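Local structure of arylesterase (5L2P) at residues M1-D4 / P5-N9; I20-K24 / Y25-E29; L208-D211 / Y212-M216. The protein hydrolyses aryl and short-chain fatty acid esters, and organophosphates such as paraoxon, as an archaeal serine esterase of the GDXG lipolytic family. All blocks are in the same frame, centred on the assembly; numbering follows the deposited sequence.

Interaction 1: M1-D4 / P5-N9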
loop_
_atom_site.group_PDB
_atom_site.type_symbol
_atom_site.label_atom_id
_atom_site.label_comp_id
_atom_site.label_asym_id
_atom_site.label_seq_id
_atom_site.Cartn_x
_atom_site.Cartn_y
_atom_site.Cartn_z
ATOM N N MET A 1 1.815 12.498 -10.153
ATOM C CA MET A 1 2.328 11.659 -9.007
ATOM C C MET A 1 3.615 12.235 -8.425
ATOM O O MET A 1 4.268 13.068 -9.070
ATOM C CB MET A 1 2.550 10.202 -9.447
ATOM C CG MET A 1 1.243 9.434 -9.622
ATOM S SD MET A 1 0.309 9.121 -8.114
ATOM C CE MET A 1 1.223 7.684 -7.595
ATOM N N PRO A 2 3.974 11.818 -7.187
ATOM C CA PRO A 2 5.142 12.380 -6.520
ATOM C C PRO A 2 6.454 11.710 -6.957
ATOM O O PRO A 2 7.014 10.900 -6.236
ATOM C CB PRO A 2 4.840 12.138 -5.047
ATOM C CG PRO A 2 4.100 10.875 -5.044
ATOM C CD PRO A 2 3.259 10.884 -6.296
ATOM N N LEU A 3 6.930 12.078 -8.144
ATOM C CA LEU A 3 8.215 11.628 -8.632
ATOM C C LEU A 3 9.290 12.672 -8.362
ATOM O O LEU A 3 9.013 13.810 -8.012
ATOM C CB LEU A 3 8.155 11.372 -10.146
ATOM C CG LEU A 3 7.161 10.339 -10.660
ATOM C CD1 LEU A 3 7.102 10.403 -12.182
ATOM C CD2 LEU A 3 7.556 8.939 -10.162
ATOM N N ASP A 4 10.525 12.252 -8.526
ATOM C CA ASP A 4 11.636 13.174 -8.669
ATOM C C ASP A 4 11.375 14.132 -9.880
ATOM O O ASP A 4 11.050 13.690 -10.959
ATOM C CB ASP A 4 12.884 12.334 -8.896
ATOM C CG ASP A 4 14.153 13.120 -8.807
ATOM O OD1 ASP A 4 14.148 14.377 -8.739
ATOM O OD2 ASP A 4 15.188 12.425 -8.812
ATOM N N PRO A 5 11.486 15.439 -9.670
ATOM C CA PRO A 5 11.256 16.404 -10.771
ATOM C C PRO A 5 12.042 16.146 -12.067
ATOM O O PRO A 5 11.505 16.330 -13.135
ATOM C CB PRO A 5 11.676 17.755 -10.159
ATOM C CG PRO A 5 11.379 17.581 -8.699
ATOM C CD PRO A 5 11.722 16.134 -8.386
ATOM N N GLU A 6 13.301 15.732 -11.959
ATOM C CA GLU A 6 14.101 15.374 -13.142
ATOM C C GLU A 6 13.495 14.188 -13.876
ATOM O O GLU A 6 13.523 14.129 -15.096
ATOM C CB GLU A 6 15.602 15.122 -12.810
ATOM C CG GLU A 6 15.888 14.033 -11.771
ATOM C CD GLU A 6 17.364 13.888 -11.356
ATOM O OE1 GLU A 6 18.268 14.269 -12.165
ATOM O OE2 GLU A 6 17.613 13.388 -10.214
ATOM N N VAL A 7 12.946 13.237 -13.131
ATOM C CA VAL A 7 12.306 12.066 -13.736
ATOM C C VAL A 7 10.991 12.457 -14.403
ATOM O O VAL A 7 10.668 11.988 -15.480
ATOM C CB VAL A 7 12.069 10.958 -12.700
ATOM C CG1 VAL A 7 11.283 9.782 -13.319
ATOM C CG2 VAL A 7 13.407 10.483 -12.143
ATOM N N ARG A 8 10.228 13.310 -13.738
ATOM C CA ARG A 8 8.966 13.798 -14.282
ATOM C C ARG A 8 9.200 14.559 -15.624
ATOM O O ARG A 8 8.472 14.373 -16.581
ATOM C CB ARG A 8 8.333 14.739 -13.277
ATOM C CG ARG A 8 6.910 15.168 -13.570
ATOM C CD ARG A 8 6.596 16.294 -12.599
ATOM N NE ARG A 8 5.205 16.753 -12.551
ATOM C CZ ARG A 8 4.279 16.336 -11.682
ATOM N NH1 ARG A 8 4.534 15.372 -10.793
ATOM N NH2 ARG A 8 3.062 16.863 -11.722
ATOM N N ASN A 9 10.212 15.416 -15.653
ATOM C CA ASN A 9 10.584 16.142 -16.834
ATOM C C ASN A 9 11.013 15.190 -17.981
ATOM O O ASN A 9 10.646 15.395 -19.155
ATOM C CB ASN A 9 11.708 17.157 -16.499
ATOM C CG ASN A 9 11.226 18.308 -15.626
ATOM O OD1 ASN A 9 10.043 18.365 -15.249
ATOM N ND2 ASN A 9 12.136 19.244 -15.312
#
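At the N-terminus of helix 5-17, Asp4 occupies the N-cap and its carbonyl O accepts the N-H of Arg8 and, weakly, that of Val7. Arg8 N donates to Asp4 O over 2.9 Å at an N-H...O angle of 163°, nearly in line with the carbonyl. Pro5 suits the position just after the cap, where the ring fixes phi and no helical partner needs its missing N-H. The carboxylate of Asp4 is swung away from the backbone N (chi1 -169°), which sets it beside Glu6: Asp4 OD2 lies 3.4 Å from Glu6 CG and 3.0 Å from Glu6 OE2, with the two carboxylate planes 69° apart. That closeness of negative groups is probably eased by Arg288, which makes a salt bridge with Glu6 and a long, weak ion pair with Asp4. With an alanine here the carboxylate beside Glu6 and its weak pairing with Arg288 are gone, which would probably leave the helix start with less negative charge to favour it. On the apolar side, Asp4 CB rests 3.8 Å from Val7 CG2, and Leu3 CD1 reaches Val7 CG1 more loosely at 4.4 Å. Arg8 stretches its chain back along the N-terminal loop, placing NH1 2.9 Å from Met1 O, which lies at the guanidinium edge, in its plane. Pro2 packs on Tyr262 and Asp4 on Met265 of a second subunit. The side chains of Leu3 and Val7 lie about 9 Å from those of the probable active-site residues Asp251 and His281 respectively. The whole is a helix N-cap of an alpha/beta hydrolase, set near its probable catalytic loops.

Interaction 2: I20-K24 / Y25-E29; sequences IDFTK and YQFQE
Tyr25 N points back to Asp21 O, a weak backbone hydrogen bond of 3.3 Å that is nevertheless fairly straight, 161° at the hydrogen. Linking residues four apart, it closes an alpha-turn ahead of helix 27-39. A CA-H...O contact from Phe22 CA to Tyr25 O, 3.5 Å long, accompanies it. Lys24 uses its aliphatic part rather than its charge: with CG anti to the backbone N (chi1 176°), that carbon lies over the centre of the Tyr25 ring, 3.6 Å from the centroid and 9° off the normal, a clear CH-pi contact. A long methylene chain suits this exposed place, since it can lie on an aromatic face while the ammonium group leads away. Asp21 OD1 approaches the same ring obliquely, 3.4 Å from Tyr25 CD2. Further on, Phe22 and Phe27 meet edge to edge, CE1 of the former 4.3 Å from CD1 of the latter. Helix 27-39 begins after Gln26, its N-cap. The turn thus joins helix 5-17 to helix 27-39: Tyr25 folds onto Ile30 and Lys33 of the second helix, while Phe22 and Phe27 face helix 212-217.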
loop_
_atom_site.group_PDB
_atom_site.type_symbol
_atom_site.label_atom_id
_atom_site.label_comp_id
_atom_site.label_asym_id
_atom_site.label_seq_id
_atom_site.Cartn_x
_atom_site.Cartn_y
_atom_site.Cartn_z
ATOM N N ILE A 20 8.379 5.019 -29.951
ATOM C CA ILE A 20 7.760 3.726 -30.216
ATOM C C ILE A 20 6.418 3.903 -30.923
ATOM O O ILE A 20 5.413 4.172 -30.278
ATOM C CB ILE A 20 7.572 2.872 -28.940
ATOM C CG1 ILE A 20 8.921 2.664 -28.236
ATOM C CG2 ILE A 20 6.979 1.518 -29.302
ATOM C CD1 ILE A 20 8.873 1.902 -26.931
ATOM N N ASP A 21 6.409 3.769 -32.253
ATOM C CA ASP A 21 5.158 3.570 -32.955
ATOM C C ASP A 21 5.423 2.859 -34.252
ATOM O O ASP A 21 6.311 3.227 -35.014
ATOM C CB ASP A 21 4.398 4.873 -33.192
ATOM C CG ASP A 21 5.191 5.885 -33.990
ATOM O OD1 ASP A 21 6.444 5.904 -33.825
ATOM O OD2 ASP A 21 4.551 6.663 -34.744
ATOM N N PHE A 22 4.630 1.822 -34.482
ATOM C CA PHE A 22 4.786 0.953 -35.627
ATOM C C PHE A 22 4.071 1.502 -36.880
ATOM O O PHE A 22 4.188 0.930 -37.953
ATOM C CB PHE A 22 4.314 -0.449 -35.244
ATOM C CG PHE A 22 5.043 -1.030 -34.053
ATOM C CD1 PHE A 22 6.249 -1.709 -34.216
ATOM C CD2 PHE A 22 4.524 -0.898 -32.757
ATOM C CE1 PHE A 22 6.916 -2.256 -33.116
ATOM C CE2 PHE A 22 5.190 -1.428 -31.657
ATOM C CZ PHE A 22 6.385 -2.119 -31.835
ATOM N N THR A 23 3.354 2.623 -36.738
ATOM C CA THR A 23 2.807 3.376 -37.879
ATOM C C THR A 23 3.908 3.958 -38.775
ATOM O O THR A 23 3.816 3.898 -40.000
ATOM C CB THR A 23 1.947 4.576 -37.409
ATOM O OG1 THR A 23 1.023 4.146 -36.406
ATOM C CG2 THR A 23 1.186 5.214 -38.585
ATOM N N LYS A 24 4.940 4.527 -38.157
ATOM C CA LYS A 24 5.996 5.225 -38.872
ATOM C C LYS A 24 7.209 4.326 -39.060
ATOM O O LYS A 24 7.696 4.163 -40.162
ATOM C CB LYS A 24 6.371 6.510 -38.113
ATOM C CG LYS A 24 7.537 7.294 -38.691
ATOM C CD LYS A 24 7.211 7.811 -40.098
ATOM C CE LYS A 24 8.393 8.524 -40.735
ATOM N NZ LYS A 24 7.984 9.210 -41.983
ATOM N N TYR A 25 7.679 3.728 -37.979
ATOM C CA TYR A 25 8.957 3.027 -37.969
ATOM C C TYR A 25 8.787 1.511 -37.986
ATOM O O TYR A 25 7.802 0.977 -37.499
ATOM C CB TYR A 25 9.746 3.422 -36.716
ATOM C CG TYR A 25 9.960 4.916 -36.572
ATOM C CD1 TYR A 25 10.723 5.630 -37.513
ATOM C CD2 TYR A 25 9.416 5.617 -35.498
ATOM C CE1 TYR A 25 10.930 7.000 -37.385
ATOM C CE2 TYR A 25 9.616 6.979 -35.360
ATOM C CZ TYR A 25 10.371 7.669 -36.302
ATOM O OH TYR A 25 10.564 9.025 -36.162
ATOM N N GLN A 26 9.776 0.822 -38.536
ATOM C CA GLN A 26 9.844 -0.646 -38.513
ATOM C C GLN A 26 10.483 -1.044 -37.192
ATOM O O GLN A 26 11.079 -0.190 -36.497
ATOM C CB GLN A 26 10.707 -1.169 -39.677
ATOM C CG GLN A 26 10.418 -0.527 -41.034
ATOM C CD GLN A 26 11.675 -0.172 -41.811
ATOM O OE1 GLN A 26 11.859 -0.653 -42.910
ATOM N NE2 GLN A 26 12.543 0.672 -41.236
ATOM N N PHE A 27 10.402 -2.334 -36.860
ATOM C CA PHE A 27 10.885 -2.812 -35.568
ATOM C C PHE A 27 12.377 -2.550 -35.361
ATOM O O PHE A 27 12.800 -2.111 -34.284
ATOM C CB PHE A 27 10.560 -4.296 -35.345
ATOM C CG PHE A 27 11.123 -4.840 -34.059
ATOM C CD1 PHE A 27 10.622 -4.435 -32.819
ATOM C CD2 PHE A 27 12.170 -5.715 -34.081
ATOM C CE1 PHE A 27 11.164 -4.911 -31.632
ATOM C CE2 PHE A 27 12.709 -6.214 -32.903
ATOM C CZ PHE A 27 12.216 -5.802 -31.674
ATOM N N GLN A 28 13.169 -2.822 -36.381
ATOM C CA GLN A 28 14.613 -2.628 -36.281
ATOM C C GLN A 28 15.008 -1.177 -35.983
ATOM O O GLN A 28 15.954 -0.934 -35.227
ATOM C CB GLN A 28 15.284 -3.102 -37.565
ATOM C CG GLN A 28 15.188 -4.609 -37.756
ATOM C CD GLN A 28 16.188 -5.378 -36.904
ATOM O OE1 GLN A 28 16.922 -4.799 -36.084
ATOM N NE2 GLN A 28 16.243 -6.695 -37.116
ATOM N N GLU A 29 14.296 -0.224 -36.579
ATOM C CA GLU A 29 14.557 1.185 -36.302
ATOM C C GLU A 29 14.138 1.585 -34.879
ATOM O O GLU A 29 14.802 2.397 -34.257
ATOM C CB GLU A 29 13.886 2.085 -37.334
ATOM C CG GLU A 29 14.332 1.792 -38.751
ATOM C CD GLU A 29 15.848 1.840 -38.921
ATOM O OE1 GLU A 29 16.447 2.894 -38.598
ATOM O OE2 GLU A 29 16.443 0.823 -39.362
#

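Interaction 3: L208-D211 / Y212-M216; sequences LPVD and YGVKM
Tyr212 opens helix 212-217 directly after Asp211, its N-cap residue; its CB lies 3.7 Å from Asp211 C, although the bond from CA to CB is directed away from the preceding loop. With CG opposite the backbone N (chi1 -179°), the ring swings out along the helix, where CG of Met216 sits over one face, offset toward the rim. Gly213 comes next on the buried side, its N 3.6 Å from Asp211 OD2; a beta carbon would have room here, so this contact alone does not demand a glycine. Val214 turns back to the loop. Its CB is 3.5 Å from Asp211 OD1, and its CG1 meets Val210 CG1 at 3.9 Å, the two valines crossing at about a right angle; short branched side chains suit this close apolar meeting, and Phe229 adds to the packing on Val214. Lys215 contributes both backbone and chain. Its N gives Asp211 O a nearly straight hydrogen bond (3.1 Å, 171°), and its methylenes run over Val210: Lys215 CG is 3.7 Å from Val210 CG1, and Lys215 CE 3.4 Å from Val210 O. NZ makes a long, weak ion pair with Glu235 of a fourth subunit. Met216 continues the helix, N to the carbonyl of Tyr212. The Asp211 side chain lies about 9 Å from that of Ser156, the probable nucleophile. Chemically, the loop is joined to the helix by one firm backbone bond and by aliphatic contacts, while the negative charge of Asp211, at the helix N-terminus, probably interacts favourably with the helix dipole.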
loop_
_atom_site.group_PDB
_atom_site.type_symbol
_atom_site.label_atom_id
_atom_site.label_comp_id
_atom_site.label_asym_id
_atom_site.label_seq_id
_atom_site.Cartn_x
_atom_site.Cartn_y
_atom_site.Cartn_z
ATOM N N LEU A 208 -1.952 -5.714 -20.674
ATOM C CA LEU A 208 -2.399 -6.940 -19.983
ATOM C C LEU A 208 -3.431 -7.668 -20.832
ATOM O O LEU A 208 -4.185 -7.030 -21.542
ATOM C CB LEU A 208 -2.981 -6.603 -18.604
ATOM C CG LEU A 208 -2.048 -5.914 -17.584
ATOM C CD1 LEU A 208 -2.787 -5.663 -16.256
ATOM C CD2 LEU A 208 -0.740 -6.638 -17.326
ATOM N N PRO A 209 -3.507 -8.993 -20.745
ATOM C CA PRO A 209 -2.781 -9.878 -19.828
ATOM C C PRO A 209 -1.337 -10.198 -20.227
ATOM O O PRO A 209 -0.486 -10.368 -19.344
ATOM C CB PRO A 209 -3.633 -11.166 -19.824
ATOM C CG PRO A 209 -4.256 -11.177 -21.160
ATOM C CD PRO A 209 -4.501 -9.732 -21.543
ATOM N N VAL A 210 -1.059 -10.300 -21.521
ATOM C CA VAL A 210 0.302 -10.647 -21.962
ATOM C C VAL A 210 0.861 -9.490 -22.805
ATOM O O VAL A 210 0.346 -9.200 -23.882
ATOM C CB VAL A 210 0.318 -11.947 -22.803
ATOM C CG1 VAL A 210 1.736 -12.405 -23.044
ATOM C CG2 VAL A 210 -0.443 -13.064 -22.109
ATOM N N ASP A 211 1.925 -8.831 -22.347
ATOM C CA ASP A 211 2.451 -7.691 -23.088
ATOM C C ASP A 211 3.315 -8.120 -24.282
ATOM O O ASP A 211 3.646 -9.306 -24.467
ATOM C CB ASP A 211 3.196 -6.693 -22.207
ATOM C CG ASP A 211 4.589 -7.156 -21.838
ATOM O OD1 ASP A 211 4.747 -8.335 -21.453
ATOM O OD2 ASP A 211 5.526 -6.341 -21.963
ATOM N N TYR A 212 3.635 -7.108 -25.094
ATOM C CA TYR A 212 4.316 -7.276 -26.361
ATOM C C TYR A 212 5.661 -7.962 -26.196
ATOM O O TYR A 212 6.001 -8.839 -26.996
ATOM C CB TYR A 212 4.509 -5.909 -27.013
ATOM C CG TYR A 212 5.189 -5.936 -28.346
ATOM C CD1 TYR A 212 4.678 -6.709 -29.377
ATOM C CD2 TYR A 212 6.342 -5.176 -28.589
ATOM C CE1 TYR A 212 5.294 -6.740 -30.624
ATOM C CE2 TYR A 212 6.960 -5.183 -29.843
ATOM C CZ TYR A 212 6.441 -5.982 -30.852
ATOM O OH TYR A 212 7.030 -6.028 -32.110
ATOM N N GLY A 213 6.422 -7.564 -25.180
ATOM C CA GLY A 213 7.758 -8.101 -25.001
ATOM C C GLY A 213 7.766 -9.577 -24.684
ATOM O O GLY A 213 8.593 -10.310 -25.189
ATOM N N VAL A 214 6.835 -10.013 -23.834
ATOM C CA VAL A 214 6.702 -11.420 -23.464
ATOM C C VAL A 214 6.269 -12.255 -24.675
ATOM O O VAL A 214 6.830 -13.285 -24.914
ATOM C CB VAL A 214 5.691 -11.591 -22.291
ATOM C CG1 VAL A 214 5.433 -13.063 -21.963
ATOM C CG2 VAL A 214 6.204 -10.888 -21.044
ATOM N N LYS A 215 5.275 -11.806 -25.428
ATOM C CA LYS A 215 4.810 -12.519 -26.630
ATOM C C LYS A 215 5.926 -12.759 -27.648
ATOM O O LYS A 215 5.941 -13.782 -28.329
ATOM C CB LYS A 215 3.706 -11.739 -27.338
ATOM C CG LYS A 215 2.347 -11.810 -26.678
ATOM C CD LYS A 215 1.353 -10.968 -27.464
ATOM C CE LYS A 215 -0.027 -10.948 -26.803
ATOM N NZ LYS A 215 -0.831 -12.160 -27.151
ATOM N N MET A 216 6.845 -11.805 -27.757
ATOM C CA MET A 216 7.975 -11.907 -28.685
ATOM C C MET A 216 9.036 -12.879 -28.189
ATOM O O MET A 216 9.669 -13.555 -28.978
ATOM C CB MET A 216 8.601 -10.536 -28.879
ATOM C CG MET A 216 7.633 -9.543 -29.472
ATOM S SD MET A 216 7.921 -9.370 -31.232
ATOM C CE MET A 216 9.248 -8.158 -31.196
#

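In the fold
The three contacts come in series along the chain, each where a loop enters a helix: helix 5-17, helix 27-39 and helix 212-217. Interaction 1 stands apart, its centre 28 Å from that of interaction 2 and 27 Å from that of interaction 3, without touching either. Interactions 2 and 3, centres 17 Å apart, do meet: Phe22 CZ is 3.7 Å from Tyr212 CE2, and Phe27 CE1 is 3.8 Å from Met216 CE. The loop leading into helix 27-39, and its first turn, thereby pack on helix 212-217, remote in sequence between strands 178-182 and 242-248, consistent with the cap region known from related lipolytic enzymes.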